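Long-range contacts in biotin binding protein A (Gallus gallus, PDB 2C1S), which binds biotin and related ligands, here biotin-D-sulfoxide, as a tetrameric member of the avidin family: residues 18-23 and 31-36; 75-80 and 99-104. All blocks are in the same frame, centred on the assembly; numbering follows the deposited sequence.

Contact 1 of 2, residues 18-23 and 31-36; sequences NMTISA and SGSYQT. With BSO (biotin-D-sulfoxide), chain C.
Asn18 and Gln35 clasp each other through both backbone groups: Asn18 N donates to Gln35 O, and the N-H of Gln35 returns to Asn18 O at 2.7 Å, nearly straight at 164°. Asn18 ND2 donates to a water that in turn donates to Gln35 O, so this carbonyl takes the Asn18 backbone N-H directly and a hydrogen of the water held by ND2. Two residues further on, Thr20 and Ser33 form the same two-way backbone pair. Ser33 OG, set between its own backbone N and carbonyl carbon (chi1 55°), lies 3.7 Å from Thr20 CB, while Met19 CA stands 3.2 Å from Ser33 O, a bent CA-H...O contact. Segments 18-21 and 31-35 run antiparallel at 173° with axes 4.7 Å apart; the second belongs to strand 29-35, and the two strands form a beta hairpin in the up-and-down avidin barrel. At the far end Ser31 O accepts from Ser22 N over 2.9 Å; Ser31 OG instead bonds Lys51 of the next strand. Asn18, Thr20, Ser33 and Gln35 occupy the outer face. On the inner one, Met19 CB meets Tyr34 CD1 at 3.5 Å and Met19 SD stands obliquely beside the ring, 4.9 Å from its centroid, a Met-aromatic contact joined by Phe68 and Phe122. The hydroxyl of Tyr34 donates to the ureido oxygen O3 of biotin-D-sulfoxide, an oxygen lying at the edge of the Tyr34 ring, in its plane, while Thr36 OG1, itself bonded to Val38 O, accepts from ligand N2 at 2.8 Å.

Contact 2 of 2, residues 75-80 and 99-104; sequences ADSTTV and WLLREE. With BSO (biotin-D-sulfoxide), chain C.
Strands 78-80 and 99-102 run antiparallel at 166° with axes 4.7 Å apart, Thr78 and Arg102 exchanging two backbone hydrogen bonds and Val80 and Leu100 two more, around the non-hydrogen-bonded pair Thr79-Leu101. They are part of the hairpin of strands 78-87 and 93-102 in the avidin barrel, and the Thr79-Leu101 side faces the biotin site. Thr79 OG1 bonds the sulfoxide oxygen O10 of biotin-D-sulfoxide at 2.5 Å, shorter than usual, so the exact length is doubtful; Trp72 NE1 also bonds this hydroxyl. Leu101, its CG anti to the backbone N (chi1 168°), brings CD1 across to 3.1 Å from Thr79 OG1 and also close to Ser77 OG. Ser77 OG donates to carboxylate oxygen O12 at 2.7 Å, at the valeryl end of the ligand. Trp99 covers the sulfur ring: ligand C6 lies over the centre of one indole face, 3.2 Å above its plane, and Trp112 of a neighbouring subunit packs on both Trp99 and Leu101. On the opposite face of the sheet, Val80 CG2 touches Leu100 CB at 4.0 Å, and Thr78 OG1 hydrogen-bonds Thr65 of another subunit. Past the strand ends Asp76 CB packs against Glu104 CB. Two waters join these residues, which may soften repulsion if both carboxylates are charged; Glu104 OE2 also has a weak bond to Gln62 of a neighbouring subunit. One water donates to Asp76 O and Glu104 OE1, the other to Asp76 OD2 and Glu104 OE2, each at 2.9 Å.

Overall arrangement
Contacts 1 and 2 lie in series along the chain, each between neighbouring antiparallel strands of the same barrel, with centres 16 Å apart and nearest atoms about 7 Å apart. They do not touch, but one biotin-D-sulfoxide bridges them: contact 1 supplies partners for its ureido ring, contact 2 for the sulfoxide, the carboxylate and an aromatic cover. Contact 1 is partly buried; its outer face carries polar side chains and no other chain of the assembly reaches its segments. Contact 2 is a buried one, with ligand on one face and neighbouring subunits packing against it. Water serves a backbone carbonyl in the first and joins two acidic residues in the second.

Contact 1 of 2, residues 18-23 and 31-36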
loop_
_atom_site.group_PDB
_atom_site.type_symbol
_atom_site.label_atom_id
_atom_site.label_comp_id
_atom_site.label_asym_id
_atom_site.label_seq_id
_atom_site.Cartn_x
_atom_site.Cartn_y
_atom_site.Cartn_z
ATOM N N ASN A 18 -18.177 12.686 -1.926
ATOM C CA ASN A 18 -18.811 12.735 -3.232
ATOM C C ASN A 18 -17.814 13.091 -4.310
ATOM O O ASN A 18 -16.870 13.835 -4.057
ATOM C CB ASN A 18 -19.978 13.741 -3.223
ATOM C CG ASN A 18 -21.113 13.272 -2.369
ATOM O OD1 ASN A 18 -21.911 12.447 -2.789
ATOM N ND2 ASN A 18 -21.194 13.784 -1.162
ATOM N N MET A 19 -18.006 12.537 -5.499
ATOM C CA MET A 19 -17.220 12.974 -6.663
ATOM C C MET A 19 -18.004 12.950 -7.966
ATOM O O MET A 19 -18.800 12.047 -8.224
ATOM C CB MET A 19 -15.919 12.179 -6.807
ATOM C CG MET A 19 -16.073 10.802 -7.331
ATOM S SD MET A 19 -14.518 10.093 -7.869
ATOM C CE MET A 19 -15.081 8.433 -8.227
ATOM N N THR A 20 -17.734 13.946 -8.798
ATOM C CA THR A 20 -18.341 14.045 -10.114
ATOM C C THR A 20 -17.272 13.819 -11.149
ATOM O O THR A 20 -16.205 14.417 -11.067
ATOM C CB THR A 20 -18.942 15.450 -10.331
ATOM O OG1 THR A 20 -19.796 15.760 -9.222
ATOM C CG2 THR A 20 -19.738 15.476 -11.637
ATOM N N ILE A 21 -17.553 12.936 -12.093
ATOM C CA ILE A 21 -16.643 12.654 -13.192
ATOM C C ILE A 21 -17.270 13.144 -14.485
ATOM O O ILE A 21 -18.427 12.839 -14.764
ATOM C CB ILE A 21 -16.280 11.161 -13.245
ATOM C CG1 ILE A 21 -15.437 10.816 -12.003
ATOM C CG2 ILE A 21 -15.524 10.807 -14.537
ATOM C CD1 ILE A 21 -15.030 9.384 -11.920
ATOM N N SER A 22 -16.505 13.930 -15.253
ATOM C CA SER A 22 -16.958 14.460 -16.547
ATOM C C SER A 22 -16.978 13.377 -17.616
ATOM O O SER A 22 -16.509 12.254 -17.390
ATOM C CB SER A 22 -16.043 15.609 -16.995
ATOM O OG SER A 22 -14.758 15.099 -17.366
ATOM N N ALA A 23 -17.498 13.704 -18.805
ATOM C CA ALA A 23 -17.444 12.759 -19.901
ATOM C C ALA A 23 -15.996 12.474 -20.220
ATOM O O ALA A 23 -15.138 13.352 -20.090
ATOM C CB ALA A 23 -18.164 13.303 -21.156
ATOM N N SER A 31 -11.830 14.463 -16.444
ATOM C CA SER A 31 -11.708 15.434 -15.395
ATOM C C SER A 31 -12.869 15.259 -14.402
ATOM O O SER A 31 -13.761 14.444 -14.613
ATOM C CB SER A 31 -11.738 16.823 -16.035
ATOM O OG SER A 31 -11.376 17.793 -15.095
ATOM N N GLY A 32 -12.874 16.023 -13.327
ATOM C CA GLY A 32 -13.968 15.962 -12.392
ATOM C C GLY A 32 -13.741 16.785 -11.161
ATOM O O GLY A 32 -12.814 17.586 -11.099
ATOM N N SER A 33 -14.583 16.586 -10.152
ATOM C CA SER A 33 -14.401 17.254 -8.868
ATOM C C SER A 33 -14.611 16.261 -7.726
ATOM O O SER A 33 -15.328 15.266 -7.891
ATOM C CB SER A 33 -15.353 18.454 -8.714
ATOM O OG SER A 33 -16.688 18.016 -8.908
ATOM N N TYR A 34 -14.001 16.543 -6.582
ATOM C CA TYR A 34 -13.993 15.608 -5.454
ATOM C C TYR A 34 -14.229 16.377 -4.187
ATOM O O TYR A 34 -13.463 17.307 -3.853
ATOM C CB TYR A 34 -12.625 14.868 -5.375
ATOM C CG TYR A 34 -12.695 13.571 -4.589
ATOM C CD1 TYR A 34 -12.769 12.355 -5.264
ATOM C CD2 TYR A 34 -12.739 13.567 -3.188
ATOM C CE1 TYR A 34 -12.877 11.148 -4.568
ATOM C CE2 TYR A 34 -12.836 12.340 -2.441
ATOM C CZ TYR A 34 -12.903 11.133 -3.171
ATOM O OH TYR A 34 -13.001 9.895 -2.537
ATOM N N GLN A 35 -15.311 16.016 -3.489
ATOM C CA GLN A 35 -15.678 16.615 -2.222
ATOM C C GLN A 35 -15.501 15.598 -1.086
ATOM O O GLN A 35 -16.422 14.807 -0.764
ATOM C CB GLN A 35 -17.140 17.075 -2.258
ATOM C CG GLN A 35 -17.555 17.859 -1.020
ATOM C CD GLN A 35 -16.972 19.278 -0.991
ATOM O OE1 GLN A 35 -16.933 19.961 -2.016
ATOM N NE2 GLN A 35 -16.528 19.721 0.181
ATOM N N THR A 36 -14.329 15.609 -0.473
ATOM C CA THR A 36 -14.057 14.623 0.567
ATOM C C THR A 36 -14.805 14.955 1.851
ATOM O O THR A 36 -14.949 16.135 2.206
ATOM C CB THR A 36 -12.500 14.447 0.796
ATOM O OG1 THR A 36 -12.295 13.487 1.827
ATOM C CG2 THR A 36 -11.823 15.750 1.212
HETATM C C11 BSO C . -5.726 15.582 3.225
HETATM O O11 BSO C . -6.359 15.503 4.303
HETATM O O12 BSO C . -4.484 15.599 3.148
HETATM C C10 BSO C . -6.496 15.696 1.891
HETATM C C9 BSO C . -7.877 15.001 1.837
HETATM C C8 BSO C . -7.669 13.494 1.743
HETATM C C7 BSO C . -9.021 12.771 1.911
HETATM C C2 BSO C . -8.790 11.244 1.847
HETATM S S1 BSO C . -8.304 10.623 0.228
HETATM C C6 BSO C . -8.607 8.894 0.692
HETATM C C5 BSO C . -9.868 8.936 1.578
HETATM N N1 BSO C . -11.055 8.791 0.721
HETATM C C3 BSO C . -11.797 9.904 0.762
HETATM O O3 BSO C . -12.860 9.991 0.141
HETATM N N2 BSO C . -11.306 10.856 1.567
HETATM C C4 BSO C . -10.041 10.366 2.195
HETATM O O10 BSO C . -6.814 10.826 0.172
HETATM O O HOH W 1 -18.942 14.988 0.568
#

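Contact 2 of 2, residues 75-80 and 99-104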
loop_
_atom_site.group_PDB
_atom_site.type_symbol
_atom_site.label_atom_id
_atom_site.label_comp_id
_atom_site.label_asym_id
_atom_site.label_seq_id
_atom_site.Cartn_x
_atom_site.Cartn_y
_atom_site.Cartn_z
ATOM N N ALA A 75 -5.209 21.555 1.008
ATOM C CA ALA A 75 -4.080 20.815 1.584
ATOM C C ALA A 75 -2.916 20.698 0.605
ATOM O O ALA A 75 -3.106 20.819 -0.608
ATOM C CB ALA A 75 -4.535 19.425 2.061
ATOM N N ASP A 76 -1.715 20.475 1.140
ATOM C CA ASP A 76 -0.509 20.343 0.317
ATOM C C ASP A 76 -0.276 18.935 -0.206
ATOM O O ASP A 76 0.661 18.681 -0.946
ATOM C CB ASP A 76 0.700 20.859 1.093
ATOM C CG ASP A 76 0.509 22.295 1.528
ATOM O OD1 ASP A 76 -0.141 23.025 0.754
ATOM O OD2 ASP A 76 0.957 22.691 2.631
ATOM N N SER A 77 -1.185 18.043 0.129
ATOM C CA SER A 77 -1.040 16.636 -0.198
ATOM C C SER A 77 -1.704 16.375 -1.554
ATOM O O SER A 77 -2.414 17.241 -2.092
ATOM C CB SER A 77 -1.755 15.844 0.889
ATOM O OG SER A 77 -3.112 16.250 0.903
ATOM N N THR A 78 -1.496 15.175 -2.088
ATOM C CA THR A 78 -2.088 14.753 -3.349
ATOM C C THR A 78 -2.530 13.325 -3.113
ATOM O O THR A 78 -1.827 12.567 -2.451
ATOM C CB THR A 78 -1.087 14.803 -4.531
ATOM O OG1 THR A 78 -0.797 16.183 -4.816
ATOM C CG2 THR A 78 -1.683 14.221 -5.767
ATOM N N THR A 79 -3.693 12.976 -3.649
ATOM C CA THR A 79 -4.170 11.584 -3.604
ATOM C C THR A 79 -4.281 11.029 -5.000
ATOM O O THR A 79 -4.721 11.728 -5.919
ATOM C CB THR A 79 -5.547 11.457 -2.914
ATOM O OG1 THR A 79 -5.451 11.915 -1.580
ATOM C CG2 THR A 79 -6.052 10.016 -2.885
ATOM N N VAL A 80 -3.927 9.752 -5.154
ATOM C CA VAL A 80 -4.248 9.016 -6.368
ATOM C C VAL A 80 -5.183 7.848 -6.034
ATOM O O VAL A 80 -4.998 7.165 -5.011
ATOM C CB VAL A 80 -2.991 8.559 -7.175
ATOM C CG1 VAL A 80 -2.202 9.805 -7.736
ATOM C CG2 VAL A 80 -2.076 7.619 -6.326
ATOM N N TRP A 99 -6.285 3.695 -2.894
ATOM C CA TRP A 99 -5.747 5.045 -2.987
ATOM C C TRP A 99 -4.447 5.180 -2.214
ATOM O O TRP A 99 -4.172 4.383 -1.298
ATOM C CB TRP A 99 -6.808 6.084 -2.520
ATOM C CG TRP A 99 -7.352 5.844 -1.123
ATOM C CD1 TRP A 99 -8.577 5.333 -0.809
ATOM C CD2 TRP A 99 -6.721 6.175 0.121
ATOM N NE1 TRP A 99 -8.738 5.305 0.552
ATOM C CE2 TRP A 99 -7.615 5.808 1.152
ATOM C CE3 TRP A 99 -5.481 6.758 0.466
ATOM C CZ2 TRP A 99 -7.321 5.976 2.501
ATOM C CZ3 TRP A 99 -5.187 6.929 1.827
ATOM C CH2 TRP A 99 -6.095 6.541 2.823
ATOM N N LEU A 100 -3.651 6.174 -2.628
ATOM C CA LEU A 100 -2.481 6.617 -1.884
ATOM C C LEU A 100 -2.579 8.116 -1.674
ATOM O O LEU A 100 -2.868 8.848 -2.620
ATOM C CB LEU A 100 -1.185 6.314 -2.656
ATOM C CG LEU A 100 -0.755 4.870 -2.945
ATOM C CD1 LEU A 100 0.453 4.810 -3.922
ATOM C CD2 LEU A 100 -0.455 4.122 -1.642
ATOM N N LEU A 101 -2.343 8.539 -0.435
ATOM C CA LEU A 101 -2.380 9.960 -0.070
ATOM C C LEU A 101 -0.962 10.337 0.306
ATOM O O LEU A 101 -0.387 9.768 1.259
ATOM C CB LEU A 101 -3.339 10.185 1.071
ATOM C CG LEU A 101 -3.327 11.555 1.800
ATOM C CD1 LEU A 101 -3.695 12.694 0.888
ATOM C CD2 LEU A 101 -4.248 11.531 3.029
ATOM N N ARG A 102 -0.409 11.249 -0.487
ATOM C CA ARG A 102 1.004 11.674 -0.336
ATOM C C ARG A 102 1.033 13.051 0.336
ATOM O O ARG A 102 0.542 14.029 -0.243
ATOM C CB ARG A 102 1.661 11.801 -1.694
ATOM C CG ARG A 102 3.160 12.162 -1.644
ATOM C CD ARG A 102 3.873 10.899 -1.476
ATOM N NE ARG A 102 5.322 10.975 -1.327
ATOM C CZ ARG A 102 6.119 9.995 -1.747
ATOM N NH1 ARG A 102 7.418 10.077 -1.553
ATOM N NH2 ARG A 102 5.595 8.929 -2.373
ATOM N N GLU A 103 1.594 13.100 1.534
ATOM C CA GLU A 103 1.957 14.359 2.193
ATOM C C GLU A 103 3.179 15.049 1.575
ATOM O O GLU A 103 4.160 14.392 1.197
ATOM C CB GLU A 103 2.343 14.053 3.633
ATOM C CG GLU A 103 1.269 14.277 4.640
ATOM C CD GLU A 103 1.802 14.153 6.046
ATOM O OE1 GLU A 103 2.935 14.636 6.305
ATOM O OE2 GLU A 103 1.088 13.574 6.890
ATOM N N GLU A 104 3.150 16.387 1.549
ATOM C CA GLU A 104 4.348 17.148 1.225
ATOM C C GLU A 104 5.287 17.146 2.449
ATOM O O GLU A 104 4.883 17.521 3.545
ATOM C CB GLU A 104 3.968 18.570 0.802
ATOM C CG GLU A 104 5.150 19.325 0.297
ATOM C CD GLU A 104 4.895 20.823 0.268
ATOM O OE1 GLU A 104 4.287 21.290 -0.704
ATOM O OE2 GLU A 104 5.310 21.514 1.232
HETATM C C11 BSO C . -5.726 15.582 3.225
HETATM O O11 BSO C . -6.359 15.503 4.303
HETATM O O12 BSO C . -4.484 15.599 3.148
HETATM C C10 BSO C . -6.496 15.696 1.891
HETATM C C9 BSO C . -7.877 15.001 1.837
HETATM C C8 BSO C . -7.669 13.494 1.743
HETATM C C7 BSO C . -9.021 12.771 1.911
HETATM C C2 BSO C . -8.790 11.244 1.847
HETATM S S1 BSO C . -8.304 10.623 0.228
HETATM C C6 BSO C . -8.607 8.894 0.692
HETATM C C5 BSO C . -9.868 8.936 1.578
HETATM N N1 BSO C . -11.055 8.791 0.721
HETATM C C3 BSO C . -11.797 9.904 0.762
HETATM O O3 BSO C . -12.860 9.991 0.141
HETATM N N2 BSO C . -11.306 10.856 1.567
HETATM C C4 BSO C . -10.041 10.366 2.195
HETATM O O10 BSO C . -6.814 10.826 0.172
HETATM O O HOH W 2 2.343 20.274 -2.309
HETATM O O HOH W 3 3.506 21.637 3.543
#